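Side-chain contacts in 2-c-methyl-d-erythritol 4-phosphate cytidylyltransferase (Streptococcus pneumoniae, PDB 2VSH), which transfers the cytidylyl group of CTP to D-ribitol 5-phosphate, supplying CDP-ribitol for teichoic acid precursors: residues I47-V52 against D98-L103; H61-V66 against I77-G82; N92-I97 against F174-F179; Q125-L130 against Q169-F174. All coordinates share one frame; numbering follows the deposited sequence. Where two conformers were deposited one is given.

How the interactions relate
From the N terminus, interaction 1 opens at 47-52, running into strand 50-54, and closes at 98-103, the end of helix 86-100 and the loop after it. Nested within that loop, interaction 2 joins helix 59-69 to strand 77-81, which lies beside 50-54 and is the outermost strand within this chain. Interaction 3 opens on helix 86-100 before interaction 1 has closed, so the two cross; it ends at 174-179, where strand 165-175 passes into helix 176-184, and Leu-103 packs against both Ile-94 and Cys-176. Interaction 4, from helix 121-133 to strand 165-175, lies inside the loop of interaction 3 and shares Phe-174 with it. All four contacts reach the same central mixed sheet.

Interaction 1. Residues I47-V52 against D98-L103; sequences IEKIVV and DAYRPL. With CA (calcium ion), chain C.
Tyr-100, in the last turn of helix 86-100, reaches across to Glu-48 and Lys-49 of 47-52. From CB, the side chain leaves with CG anti to the backbone N (chi1 164°), which sends the ring out from the helix toward them. One face of the ring lies against the aliphatic part of Lys-49. CD2 is 4.0 Å from Lys-49 CG, near the rim, and further round CE1 is 3.5 Å from Lys-49 CE. The latter methylene sits 3.9 Å from the centroid of the Tyr-100 ring, a CH-pi contact, and the lysine chain, bent at chi2, crosses the tyrosine at about a right angle. Its ammonium is not spent on the ring: Lys-49 NZ is hydrogen-bonded to the carbonyl O of Glu-75. At the tip, Tyr-100 OH donates to Glu-48 OE1 over 2.6 Å, with the carboxylate at the ring edge and met on its anti side, 22° out of the carboxylate plane. Tyr-4 of strand 3-9 touches all three side chains. Two residues earlier in the helix, Asp-98 chelates a calcium ion through OD1 and OD2, two waters also being bound to the metal. Asp-98 OD1 additionally accepts the backbone N of Leu-103 at 2.7 Å, which ties the chain after the helix back to its last turn. The phenol thus joins an apolar face to a polar edge, and its short bond to a carboxylate acceptor probably gains strength from that group's negative charge.

Interaction 2. Residues H61-V66 against I77-G82; sequences HAEDLV and IIITKG
Ile-79 overlaps three side chains of helix 59-69 with different branches. Its CG2 methyl lies 3.9 Å from Ala-62 CB, and its CG1 is 3.7 Å from Glu-63 CG, where the two chains slide past each other in opposite directions. The tip, CD1, lies between Ala-62 CB and Val-66 CG2. With chi1 at 170°, Val-66 places CG1 anti to its backbone N, from where it meets Ile-77 CD1 tip to tip at 4.0 Å, while CG2 sits between Ile-77 CG2 and Ile-79 CD1. Segment 61-66 runs almost antiparallel to 77-81 (167°), at an axis separation of 9.0 Å; Ala-62 and Glu-63 meet Ile-79, and Val-66, a turn on, meets both isoleucines. Helix and strand belong to the beta-alpha-beta unit 50-54, 59-69, 77-81, and Val-52 of the neighbouring strand touches both Ile-77 and Ile-79. At the Glu-63 side a water accepts from Ile-79 N at 2.8 Å and makes only a weak, long bond to Glu-63 OE2. This water takes up a backbone N-H that faces away from strand 50-54. Across the contact no direct hydrogen bond forms, and cohesion therefore comes from hydrocarbon packing, with the carboxylate kept at the solvent side.

Interaction 3. Residues N92-I97 against F174-F179; sequences NIIEAI and FRCKDF
Ile-94 points from helix 86-100 into the start of helix 176-184, where it meets Cys-176 and Phe-179. Its conformation divides the work between its branches: CG1 is anti to the carbonyl carbon (chi1 -69°) and the extended chi2 carries CD1 outward, while CG2 is left to lie 3.8 Å from Cys-176 CB. The extended arm puts CD1 3.5 Å from Phe-179 CD1 and 3.6 Å from the backbone O of Cys-176. Ile-94 was modelled in two conformers, so the exact approaches are uncertain. The phenylalanine has CG anti to its backbone N (chi1 176°), which directs the ring off helix 176-184 toward helix 86-100; beyond it the ring meets Tyr-183. One turn along the first helix, Ile-97 adopts nearly the same rotamer as Ile-94 and sets its CD1 4.2 Å from Cys-176 SG. Leu-103 also touches Ile-94, Ile-97 and Cys-176. Phe-179 lies about 4 Å, side chain to side chain, from Asn-87, a residue of the CTP-binding site. Two helices so packed beside the central sheet are part of the alpha/beta nucleotide-binding architecture of the GT-A-like cytidylyltransferases.

Interaction 4. Residues Q125-L130 against Q169-F174; sequences QDNIQL and QTPQTF
Asn-127 projects from helix 121-133 onto strand 165-175, its side chain crossing those of Pro-171 and Thr-173 at a slant. The two strand residues, one on each side of Gln-172, point toward the helix, whose segment 125-130 runs at only 26° to 171-174. From the threonine, OG1 donates to Asn-127 OD1 over 2.7 Å. The approach to the carbonyl is bent, with a C=O...donor angle of 113° and the donor tilted 24° from the carbonyl plane. The first torsion of Thr-173 places OG1 anti to the carbonyl carbon and facing the amide, whereas Thr-173 CG2 comes to 3.8 Å from Asn-127 O. The proline supplies an apolar neighbour to the same oxygen, Pro-171 CB being 3.4 Å from Asn-127 OD1, and the proline CG lies near the amide nitrogen. A cis peptide bond precedes Pro-171, where the chain turns a corner into this part of the strand. The other end of the amide is held as well: ND2 is hydrogen-bonded to Met-123 O, one turn back in its own helix, and to Thr-139 OG1 of strand 136-142, a hydroxyl that also bonds to Pro-171 O. With acceptor and donor ends both engaged, the rotation of this amide is fixed, and its polar atoms are satisfied within the buried helix-sheet interface.

Interaction 1. Residues I47-V52 against D98-L103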
loop_
_atom_site.group_PDB
_atom_site.type_symbol
_atom_site.label_atom_id
_atom_site.label_comp_id
_atom_site.label_asym_id
_atom_site.label_seq_id
_atom_site.Cartn_x
_atom_site.Cartn_y
_atom_site.Cartn_z
ATOM N N ILE A 47 -28.065 13.998 2.372
ATOM C CA ILE A 47 -27.290 14.677 1.329
ATOM C C ILE A 47 -28.197 15.581 0.493
ATOM O O ILE A 47 -29.184 15.106 -0.078
ATOM C CB ILE A 47 -26.580 13.648 0.385
ATOM C CG1 ILE A 47 -25.581 12.767 1.159
ATOM C CG2 ILE A 47 -25.892 14.340 -0.818
ATOM C CD1 ILE A 47 -24.364 13.488 1.711
ATOM N N GLU A 48 -27.855 16.863 0.403
ATOM C CA GLU A 48 -28.613 17.824 -0.398
ATOM C C GLU A 48 -28.363 17.645 -1.907
ATOM O O GLU A 48 -29.298 17.408 -2.665
ATOM C CB GLU A 48 -28.274 19.253 0.055
ATOM C CG GLU A 48 -28.982 20.363 -0.707
ATOM C CD GLU A 48 -30.494 20.451 -0.489
ATOM O OE1 GLU A 48 -31.098 21.374 -1.090
ATOM O OE2 GLU A 48 -31.088 19.642 0.263
ATOM N N LYS A 49 -27.112 17.774 -2.341
ATOM C CA LYS A 49 -26.757 17.567 -3.752
ATOM C C LYS A 49 -25.520 16.720 -3.815
ATOM O O LYS A 49 -24.732 16.712 -2.880
ATOM C CB LYS A 49 -26.461 18.894 -4.466
ATOM C CG LYS A 49 -27.644 19.812 -4.672
ATOM C CD LYS A 49 -28.693 19.194 -5.570
ATOM C CE LYS A 49 -29.724 20.218 -5.997
ATOM N NZ LYS A 49 -31.035 19.565 -6.237
ATOM N N ILE A 50 -25.330 16.052 -4.951
ATOM C CA ILE A 50 -24.115 15.310 -5.239
ATOM C C ILE A 50 -23.383 16.049 -6.348
ATOM O O ILE A 50 -23.867 16.130 -7.476
ATOM C CB ILE A 50 -24.430 13.855 -5.675
ATOM C CG1 ILE A 50 -25.110 13.127 -4.514
ATOM C CG2 ILE A 50 -23.147 13.142 -6.056
ATOM C CD1 ILE A 50 -25.982 11.965 -4.949
ATOM N N VAL A 51 -22.249 16.641 -5.994
ATOM C CA VAL A 51 -21.544 17.538 -6.898
ATOM C C VAL A 51 -20.313 16.791 -7.389
ATOM O O VAL A 51 -19.480 16.364 -6.589
ATOM C CB VAL A 51 -21.141 18.877 -6.216
ATOM C CG1 VAL A 51 -20.568 19.844 -7.242
ATOM C CG2 VAL A 51 -22.344 19.502 -5.488
ATOM N N VAL A 52 -20.238 16.603 -8.703
ATOM C CA VAL A 52 -19.180 15.801 -9.318
ATOM C C VAL A 52 -18.224 16.686 -10.126
ATOM O O VAL A 52 -18.630 17.345 -11.086
ATOM C CB VAL A 52 -19.763 14.710 -10.256
ATOM C CG1 VAL A 52 -18.702 13.642 -10.561
ATOM C CG2 VAL A 52 -21.011 14.060 -9.643
ATOM N N ASP A 98 -21.771 26.669 -3.749
ATOM C CA ASP A 98 -22.081 28.055 -3.363
ATOM C C ASP A 98 -23.028 28.699 -4.384
ATOM O O ASP A 98 -23.891 29.482 -4.026
ATOM C CB ASP A 98 -20.766 28.842 -3.229
ATOM C CG ASP A 98 -20.931 30.194 -2.582
ATOM O OD1 ASP A 98 -21.637 30.324 -1.555
ATOM O OD2 ASP A 98 -20.298 31.153 -3.078
ATOM N N ALA A 99 -22.870 28.345 -5.657
ATOM C CA ALA A 99 -23.732 28.869 -6.723
ATOM C C ALA A 99 -25.148 28.269 -6.637
ATOM O O ALA A 99 -26.128 28.955 -6.941
ATOM C CB ALA A 99 -23.119 28.602 -8.090
ATOM N N TYR A 100 -25.241 27.008 -6.206
ATOM C CA TYR A 100 -26.530 26.358 -5.957
ATOM C C TYR A 100 -27.281 27.052 -4.805
ATOM O O TYR A 100 -28.432 27.481 -4.972
ATOM C CB TYR A 100 -26.351 24.830 -5.693
ATOM C CG TYR A 100 -27.589 24.208 -5.062
ATOM C CD1 TYR A 100 -28.791 24.134 -5.777
ATOM C CD2 TYR A 100 -27.569 23.738 -3.747
ATOM C CE1 TYR A 100 -29.946 23.613 -5.193
ATOM C CE2 TYR A 100 -28.723 23.210 -3.152
ATOM C CZ TYR A 100 -29.903 23.148 -3.884
ATOM O OH TYR A 100 -31.053 22.632 -3.317
ATOM N N ARG A 101 -26.635 27.161 -3.640
ATOM C CA ARG A 101 -27.214 27.871 -2.468
ATOM C C ARG A 101 -26.066 28.509 -1.694
ATOM O O ARG A 101 -25.168 27.789 -1.248
ATOM C CB ARG A 101 -27.971 26.898 -1.543
ATOM C CG ARG A 101 -28.871 27.582 -0.484
ATOM C CD ARG A 101 -30.207 27.931 -1.088
ATOM N NE ARG A 101 -31.170 28.535 -0.169
ATOM C CZ ARG A 101 -32.416 28.839 -0.520
ATOM N NH1 ARG A 101 -32.838 28.573 -1.757
ATOM N NH2 ARG A 101 -33.244 29.396 0.358
ATOM N N PRO A 102 -26.080 29.855 -1.544
ATOM C CA PRO A 102 -24.941 30.528 -0.902
ATOM C C PRO A 102 -24.523 29.847 0.407
ATOM O O PRO A 102 -25.355 29.575 1.264
ATOM C CB PRO A 102 -25.455 31.944 -0.669
ATOM C CG PRO A 102 -26.459 32.154 -1.794
ATOM C CD PRO A 102 -27.130 30.813 -1.950
ATOM N N LEU A 103 -23.236 29.562 0.530
ATOM C CA LEU A 103 -22.686 28.825 1.666
ATOM C C LEU A 103 -22.850 29.550 2.980
ATOM O O LEU A 103 -22.771 30.780 3.027
ATOM C CB LEU A 103 -21.187 28.586 1.472
ATOM C CG LEU A 103 -20.646 27.634 0.418
ATOM C CD1 LEU A 103 -19.163 27.927 0.292
ATOM C CD2 LEU A 103 -20.890 26.149 0.774
HETATM CA CA CA C . -20.728 32.747 -1.222
HETATM O O HOH W 1 -18.994 31.553 0.028
HETATM O O HOH W 2 -22.736 33.522 -2.410
#

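Interaction 2. Residues H61-V66 against I77-G82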
loop_
_atom_site.group_PDB
_atom_site.type_symbol
_atom_site.label_atom_id
_atom_site.label_comp_id
_atom_site.label_asym_id
_atom_site.label_seq_id
_atom_site.Cartn_x
_atom_site.Cartn_y
_atom_site.Cartn_z
ATOM N N HIS A 61 -19.970 14.343 -21.243
ATOM C CA HIS A 61 -19.969 12.886 -21.190
ATOM C C HIS A 61 -20.513 12.405 -19.841
ATOM O O HIS A 61 -21.399 11.551 -19.795
ATOM C CB HIS A 61 -18.576 12.313 -21.455
ATOM C CG HIS A 61 -18.512 10.828 -21.310
ATOM N ND1 HIS A 61 -19.000 9.967 -22.265
ATOM C CD2 HIS A 61 -18.057 10.053 -20.299
ATOM C CE1 HIS A 61 -18.832 8.721 -21.858
ATOM N NE2 HIS A 61 -18.262 8.744 -20.665
ATOM N N ALA A 62 -19.992 12.960 -18.752
ATOM C CA ALA A 62 -20.527 12.687 -17.419
ATOM C C ALA A 62 -22.038 12.962 -17.322
ATOM O O ALA A 62 -22.747 12.215 -16.665
ATOM C CB ALA A 62 -19.761 13.473 -16.353
ATOM N N GLU A 63 -22.510 14.033 -17.963
ATOM C CA GLU A 63 -23.944 14.358 -18.002
ATOM C C GLU A 63 -24.755 13.320 -18.792
ATOM O O GLU A 63 -25.864 12.964 -18.386
ATOM C CB GLU A 63 -24.181 15.785 -18.530
ATOM C CG GLU A 63 -23.585 16.851 -17.610
ATOM C CD GLU A 63 -23.741 18.279 -18.105
ATOM O OE1 GLU A 63 -23.612 18.535 -19.326
ATOM O OE2 GLU A 63 -23.984 19.162 -17.243
ATOM N N ASP A 64 -24.200 12.824 -19.902
ATOM C CA ASP A 64 -24.816 11.722 -20.643
ATOM C C ASP A 64 -24.993 10.484 -19.747
ATOM O O ASP A 64 -26.055 9.856 -19.746
ATOM C CB ASP A 64 -23.985 11.338 -21.889
ATOM C CG ASP A 64 -24.025 12.393 -22.990
ATOM O OD1 ASP A 64 -24.798 13.362 -22.868
ATOM O OD2 ASP A 64 -23.277 12.244 -23.996
ATOM N N LEU A 65 -23.950 10.143 -18.995
ATOM C CA LEU A 65 -23.965 8.973 -18.106
ATOM C C LEU A 65 -25.067 9.062 -17.037
ATOM O O LEU A 65 -25.765 8.077 -16.765
ATOM C CB LEU A 65 -22.600 8.806 -17.443
ATOM C CG LEU A 65 -21.542 7.826 -17.971
ATOM C CD1 LEU A 65 -21.694 7.385 -19.442
ATOM C CD2 LEU A 65 -20.148 8.355 -17.681
ATOM N N VAL A 66 -25.215 10.244 -16.447
ATOM C CA VAL A 66 -26.302 10.528 -15.492
ATOM C C VAL A 66 -27.672 10.385 -16.153
ATOM O O VAL A 66 -28.560 9.721 -15.610
ATOM C CB VAL A 66 -26.148 11.923 -14.851
ATOM C CG1 VAL A 66 -27.404 12.314 -14.040
ATOM C CG2 VAL A 66 -24.905 11.962 -13.985
ATOM N N ILE A 77 -27.987 15.717 -8.885
ATOM C CA ILE A 77 -26.590 15.638 -9.294
ATOM C C ILE A 77 -26.191 16.889 -10.068
ATOM O O ILE A 77 -26.916 17.318 -10.958
ATOM C CB ILE A 77 -26.317 14.369 -10.129
ATOM C CG1 ILE A 77 -26.631 13.124 -9.281
ATOM C CG2 ILE A 77 -24.862 14.357 -10.630
ATOM C CD1 ILE A 77 -26.938 11.864 -10.054
ATOM N N ILE A 78 -25.058 17.480 -9.690
ATOM C CA ILE A 78 -24.471 18.616 -10.404
ATOM C C ILE A 78 -23.108 18.177 -10.921
ATOM O O ILE A 78 -22.235 17.815 -10.136
ATOM C CB ILE A 78 -24.350 19.897 -9.501
ATOM C CG1 ILE A 78 -25.738 20.429 -9.124
ATOM C CG2 ILE A 78 -23.545 20.988 -10.198
ATOM C CD1 ILE A 78 -25.748 21.437 -7.939
ATOM N N ILE A 79 -22.958 18.160 -12.246
ATOM C CA ILE A 79 -21.648 17.990 -12.881
ATOM C C ILE A 79 -20.979 19.353 -13.052
ATOM O O ILE A 79 -21.583 20.286 -13.591
ATOM C CB ILE A 79 -21.746 17.278 -14.265
ATOM C CG1 ILE A 79 -22.584 15.991 -14.172
ATOM C CG2 ILE A 79 -20.337 16.970 -14.822
ATOM C CD1 ILE A 79 -21.997 14.878 -13.257
ATOM N N THR A 80 -19.736 19.471 -12.594
ATOM C CA THR A 80 -18.987 20.727 -12.751
ATOM C C THR A 80 -17.543 20.465 -13.174
ATOM O O THR A 80 -17.035 19.351 -13.017
ATOM C CB THR A 80 -19.080 21.637 -11.484
ATOM O OG1 THR A 80 -18.676 22.976 -11.811
ATOM C CG2 THR A 80 -18.231 21.094 -10.321
ATOM N N LYS A 81 -16.908 21.479 -13.754
ATOM C CA LYS A 81 -15.522 21.379 -14.174
ATOM C C LYS A 81 -14.586 21.275 -12.975
ATOM O O LYS A 81 -14.570 22.156 -12.117
ATOM C CB LYS A 81 -15.139 22.573 -15.050
ATOM C CG LYS A 81 -13.779 22.450 -15.698
ATOM C CD LYS A 81 -13.504 23.620 -16.624
ATOM C CE LYS A 81 -12.045 23.613 -17.065
ATOM N NZ LYS A 81 -11.735 24.691 -18.048
ATOM N N GLY A 82 -13.832 20.179 -12.916
ATOM C CA GLY A 82 -12.793 20.004 -11.909
ATOM C C GLY A 82 -11.534 20.796 -12.254
ATOM O O GLY A 82 -11.522 21.611 -13.183
HETATM O O HOH W 3 -25.110 18.666 -14.005
#

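Interaction 3. Residues N92-I97 against F174-F179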
loop_
_atom_site.group_PDB
_atom_site.type_symbol
_atom_site.label_atom_id
_atom_site.label_comp_id
_atom_site.label_asym_id
_atom_site.label_seq_id
_atom_site.Cartn_x
_atom_site.Cartn_y
_atom_site.Cartn_z
ATOM N N ASN A 92 -13.373 23.903 -6.750
ATOM C CA ASN A 92 -14.335 24.034 -7.842
ATOM C C ASN A 92 -15.703 23.491 -7.454
ATOM O O ASN A 92 -16.732 24.113 -7.749
ATOM C CB ASN A 92 -13.822 23.317 -9.085
ATOM C CG ASN A 92 -12.815 24.124 -9.838
ATOM O OD1 ASN A 92 -12.368 25.167 -9.379
ATOM N ND2 ASN A 92 -12.450 23.654 -11.009
ATOM N N ILE A 93 -15.694 22.347 -6.774
ATOM C CA ILE A 93 -16.904 21.725 -6.216
ATOM C C ILE A 93 -17.604 22.666 -5.227
ATOM O O ILE A 93 -18.827 22.870 -5.310
ATOM C CB ILE A 93 -16.580 20.318 -5.600
ATOM C CG1 ILE A 93 -16.372 19.305 -6.735
ATOM C CG2 ILE A 93 -17.700 19.825 -4.659
ATOM C CD1 ILE A 93 -15.683 17.985 -6.328
ATOM N N ILE A 94 -16.819 23.259 -4.322
ATOM C CA ILE A 94 -17.368 24.145 -3.302
ATOM C C ILE A 94 -17.986 25.381 -3.971
ATOM O O ILE A 94 -19.053 25.849 -3.557
ATOM C CB ILE A 94 -16.304 24.509 -2.247
ATOM C CG1 ILE A 94 -15.959 23.273 -1.400
ATOM C CG2 ILE A 94 -16.772 25.673 -1.366
ATOM C CD1 ILE A 94 -14.742 23.440 -0.506
ATOM N N GLU A 95 -17.331 25.880 -5.019
ATOM C CA GLU A 95 -17.852 27.016 -5.788
ATOM C C GLU A 95 -19.206 26.695 -6.429
ATOM O O GLU A 95 -20.122 27.521 -6.388
ATOM C CB GLU A 95 -16.829 27.503 -6.827
ATOM C CG GLU A 95 -15.654 28.246 -6.190
ATOM C CD GLU A 95 -14.577 28.655 -7.179
ATOM O OE1 GLU A 95 -13.862 29.614 -6.871
ATOM O OE2 GLU A 95 -14.438 28.028 -8.259
ATOM N N ALA A 96 -19.322 25.504 -7.015
ATOM C CA ALA A 96 -20.579 25.027 -7.613
ATOM C C ALA A 96 -21.687 24.899 -6.559
ATOM O O ALA A 96 -22.835 25.274 -6.796
ATOM C CB ALA A 96 -20.356 23.694 -8.316
ATOM N N ILE A 97 -21.325 24.369 -5.395
ATOM C CA ILE A 97 -22.221 24.322 -4.244
ATOM C C ILE A 97 -22.710 25.721 -3.849
ATOM O O ILE A 97 -23.917 25.936 -3.642
ATOM C CB ILE A 97 -21.527 23.666 -3.030
ATOM C CG1 ILE A 97 -21.334 22.167 -3.259
ATOM C CG2 ILE A 97 -22.330 23.921 -1.743
ATOM C CD1 ILE A 97 -20.444 21.480 -2.223
ATOM N N PHE A 174 -15.446 17.920 5.668
ATOM C CA PHE A 174 -15.146 19.185 6.313
ATOM C C PHE A 174 -16.131 20.279 5.892
ATOM O O PHE A 174 -16.834 20.139 4.899
ATOM C CB PHE A 174 -13.679 19.603 6.010
ATOM C CG PHE A 174 -13.247 19.352 4.591
ATOM C CD1 PHE A 174 -13.729 20.136 3.550
ATOM C CD2 PHE A 174 -12.351 18.330 4.293
ATOM C CE1 PHE A 174 -13.335 19.886 2.233
ATOM C CE2 PHE A 174 -11.952 18.086 2.989
ATOM C CZ PHE A 174 -12.450 18.864 1.957
ATOM N N ARG A 175 -16.160 21.373 6.648
ATOM C CA ARG A 175 -16.989 22.530 6.299
ATOM C C ARG A 175 -16.404 23.176 5.060
ATOM O O ARG A 175 -15.185 23.342 4.954
ATOM C CB ARG A 175 -17.061 23.515 7.467
ATOM C CG ARG A 175 -17.947 23.018 8.610
ATOM C CD ARG A 175 -17.588 23.605 9.973
ATOM N NE ARG A 175 -18.249 22.790 10.992
ATOM C CZ ARG A 175 -17.739 21.695 11.562
ATOM N NH1 ARG A 175 -16.521 21.259 11.269
ATOM N NH2 ARG A 175 -18.462 21.028 12.441
ATOM N N CYS A 176 -17.270 23.475 4.094
ATOM C CA CYS A 176 -16.861 24.073 2.820
ATOM C C CYS A 176 -16.072 25.361 3.030
ATOM O O CYS A 176 -15.027 25.527 2.426
ATOM C CB CYS A 176 -18.093 24.387 1.972
ATOM S SG CYS A 176 -19.069 22.942 1.474
ATOM N N LYS A 177 -16.588 26.259 3.882
ATOM C CA LYS A 177 -15.935 27.543 4.185
ATOM C C LYS A 177 -14.553 27.324 4.783
ATOM O O LYS A 177 -13.594 28.012 4.391
ATOM C CB LYS A 177 -16.794 28.395 5.137
ATOM C CG LYS A 177 -16.340 29.857 5.306
ATOM C CD LYS A 177 -17.117 30.554 6.435
ATOM C CE LYS A 177 -16.697 32.031 6.660
ATOM N NZ LYS A 177 -15.268 32.243 7.062
ATOM N N ASP A 178 -14.450 26.351 5.700
ATOM C CA ASP A 178 -13.185 26.014 6.337
ATOM C C ASP A 178 -12.124 25.608 5.321
ATOM O O ASP A 178 -10.991 26.098 5.387
ATOM C CB ASP A 178 -13.354 24.905 7.370
ATOM C CG ASP A 178 -13.930 25.406 8.683
ATOM O OD1 ASP A 178 -14.326 26.596 8.762
ATOM O OD2 ASP A 178 -13.987 24.601 9.627
ATOM N N PHE A 179 -12.476 24.727 4.386
ATOM C CA PHE A 179 -11.532 24.360 3.333
ATOM C C PHE A 179 -11.121 25.576 2.501
ATOM O O PHE A 179 -9.940 25.750 2.211
ATOM C CB PHE A 179 -12.091 23.266 2.418
ATOM C CG PHE A 179 -11.189 22.936 1.263
ATOM C CD1 PHE A 179 -11.276 23.657 0.070
ATOM C CD2 PHE A 179 -10.239 21.919 1.371
ATOM C CE1 PHE A 179 -10.447 23.363 -1.006
ATOM C CE2 PHE A 179 -9.402 21.614 0.298
ATOM C CZ PHE A 179 -9.498 22.342 -0.887
#

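Interaction 4. Residues Q125-L130 against Q169-F174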
loop_
_atom_site.group_PDB
_atom_site.type_symbol
_atom_site.label_atom_id
_atom_site.label_comp_id
_atom_site.label_asym_id
_atom_site.label_seq_id
_atom_site.Cartn_x
_atom_site.Cartn_y
_atom_site.Cartn_z
ATOM N N GLN A 125 -22.160 7.985 6.576
ATOM C CA GLN A 125 -22.824 8.405 7.790
ATOM C C GLN A 125 -21.854 8.709 8.943
ATOM O O GLN A 125 -22.027 9.696 9.641
ATOM C CB GLN A 125 -23.895 7.383 8.181
ATOM C CG GLN A 125 -25.141 7.499 7.285
ATOM C CD GLN A 125 -26.138 6.383 7.489
ATOM O OE1 GLN A 125 -25.997 5.549 8.388
ATOM N NE2 GLN A 125 -27.154 6.344 6.625
ATOM N N ASP A 126 -20.854 7.858 9.140
ATOM C CA ASP A 126 -19.781 8.114 10.117
ATOM C C ASP A 126 -19.038 9.420 9.887
ATOM O O ASP A 126 -18.765 10.148 10.837
ATOM C CB ASP A 126 -18.772 6.968 10.136
ATOM C CG ASP A 126 -19.290 5.764 10.859
ATOM O OD1 ASP A 126 -20.472 5.787 11.274
ATOM O OD2 ASP A 126 -18.517 4.792 11.020
ATOM N N ASN A 127 -18.710 9.691 8.624
ATOM C CA ASN A 127 -18.075 10.935 8.210
ATOM C C ASN A 127 -18.887 12.152 8.557
ATOM O O ASN A 127 -18.364 13.130 9.093
ATOM C CB ASN A 127 -17.790 10.907 6.697
ATOM C CG ASN A 127 -16.390 10.453 6.397
ATOM O OD1 ASN A 127 -15.518 11.270 6.121
ATOM N ND2 ASN A 127 -16.152 9.145 6.489
ATOM N N ILE A 128 -20.183 12.085 8.259
ATOM C CA ILE A 128 -21.090 13.182 8.580
ATOM C C ILE A 128 -21.171 13.383 10.098
ATOM O O ILE A 128 -21.124 14.513 10.587
ATOM C CB ILE A 128 -22.498 12.950 7.959
ATOM C CG1 ILE A 128 -22.419 13.081 6.421
ATOM C CG2 ILE A 128 -23.522 13.927 8.552
ATOM C CD1 ILE A 128 -23.582 12.384 5.667
ATOM N N GLN A 129 -21.287 12.289 10.843
ATOM C CA GLN A 129 -21.439 12.381 12.289
ATOM C C GLN A 129 -20.184 12.955 12.966
ATOM O O GLN A 129 -20.284 13.865 13.788
ATOM C CB GLN A 129 -21.783 11.011 12.877
ATOM C CG GLN A 129 -21.968 11.027 14.395
ATOM C CD GLN A 129 -21.998 9.630 15.000
ATOM O OE1 GLN A 129 -21.572 8.657 14.370
ATOM N NE2 GLN A 129 -22.504 9.525 16.222
ATOM N N LEU A 130 -19.021 12.406 12.617
ATOM C CA LEU A 130 -17.722 12.918 13.084
ATOM C C LEU A 130 -17.476 14.402 12.726
ATOM O O LEU A 130 -16.936 15.161 13.544
ATOM C CB LEU A 130 -16.598 12.020 12.564
ATOM C CG LEU A 130 -15.918 10.911 13.389
ATOM C CD1 LEU A 130 -16.515 10.647 14.772
ATOM C CD2 LEU A 130 -15.782 9.633 12.604
ATOM N N GLN A 169 -7.760 6.739 3.086
ATOM C CA GLN A 169 -8.746 6.482 2.057
ATOM C C GLN A 169 -9.562 7.747 1.876
ATOM O O GLN A 169 -9.147 8.811 2.312
ATOM C CB GLN A 169 -9.648 5.312 2.452
ATOM C CG GLN A 169 -8.910 4.017 2.806
ATOM C CD GLN A 169 -9.871 2.855 3.075
ATOM O OE1 GLN A 169 -10.975 3.043 3.599
ATOM N NE2 GLN A 169 -9.455 1.651 2.698
ATOM N N THR A 170 -10.710 7.632 1.215
ATOM C CA THR A 170 -11.730 8.672 1.272
ATOM C C THR A 170 -13.047 7.988 1.677
ATOM O O THR A 170 -13.147 6.771 1.548
ATOM C CB THR A 170 -11.818 9.524 -0.029
ATOM O OG1 THR A 170 -12.443 8.792 -1.093
ATOM C CG2 THR A 170 -10.431 10.044 -0.466
ATOM N N PRO A 171 -14.060 8.752 2.146
ATOM C CA PRO A 171 -14.203 10.221 2.273
ATOM C C PRO A 171 -13.213 11.025 3.127
ATOM O O PRO A 171 -12.553 10.507 4.031
ATOM C CB PRO A 171 -15.634 10.398 2.817
ATOM C CG PRO A 171 -16.358 9.196 2.405
ATOM C CD PRO A 171 -15.317 8.073 2.509
ATOM N N GLN A 172 -13.127 12.304 2.783
ATOM C CA GLN A 172 -12.534 13.332 3.607
ATOM C C GLN A 172 -13.590 14.426 3.705
ATOM O O GLN A 172 -14.077 14.932 2.685
ATOM C CB GLN A 172 -11.239 13.848 2.979
ATOM C CG GLN A 172 -10.206 12.759 2.783
ATOM C CD GLN A 172 -8.868 13.248 2.229
ATOM O OE1 GLN A 172 -7.818 12.755 2.629
ATOM N NE2 GLN A 172 -8.904 14.198 1.301
ATOM N N THR A 173 -13.955 14.773 4.936
ATOM C CA THR A 173 -15.161 15.554 5.197
ATOM C C THR A 173 -14.855 16.790 6.048
ATOM O O THR A 173 -14.095 16.728 7.014
ATOM C CB THR A 173 -16.239 14.658 5.877
ATOM O OG1 THR A 173 -16.522 13.552 5.010
ATOM C CG2 THR A 173 -17.535 15.429 6.167
ATOM N N PHE A 174 -15.446 17.920 5.668
ATOM C CA PHE A 174 -15.146 19.185 6.313
ATOM C C PHE A 174 -16.131 20.279 5.892
ATOM O O PHE A 174 -16.834 20.139 4.899
ATOM C CB PHE A 174 -13.679 19.603 6.010
ATOM C CG PHE A 174 -13.247 19.352 4.591
ATOM C CD1 PHE A 174 -13.729 20.136 3.550
ATOM C CD2 PHE A 174 -12.351 18.330 4.293
ATOM C CE1 PHE A 174 -13.335 19.886 2.233
ATOM C CE2 PHE A 174 -11.952 18.086 2.989
ATOM C CZ PHE A 174 -12.450 18.864 1.957
#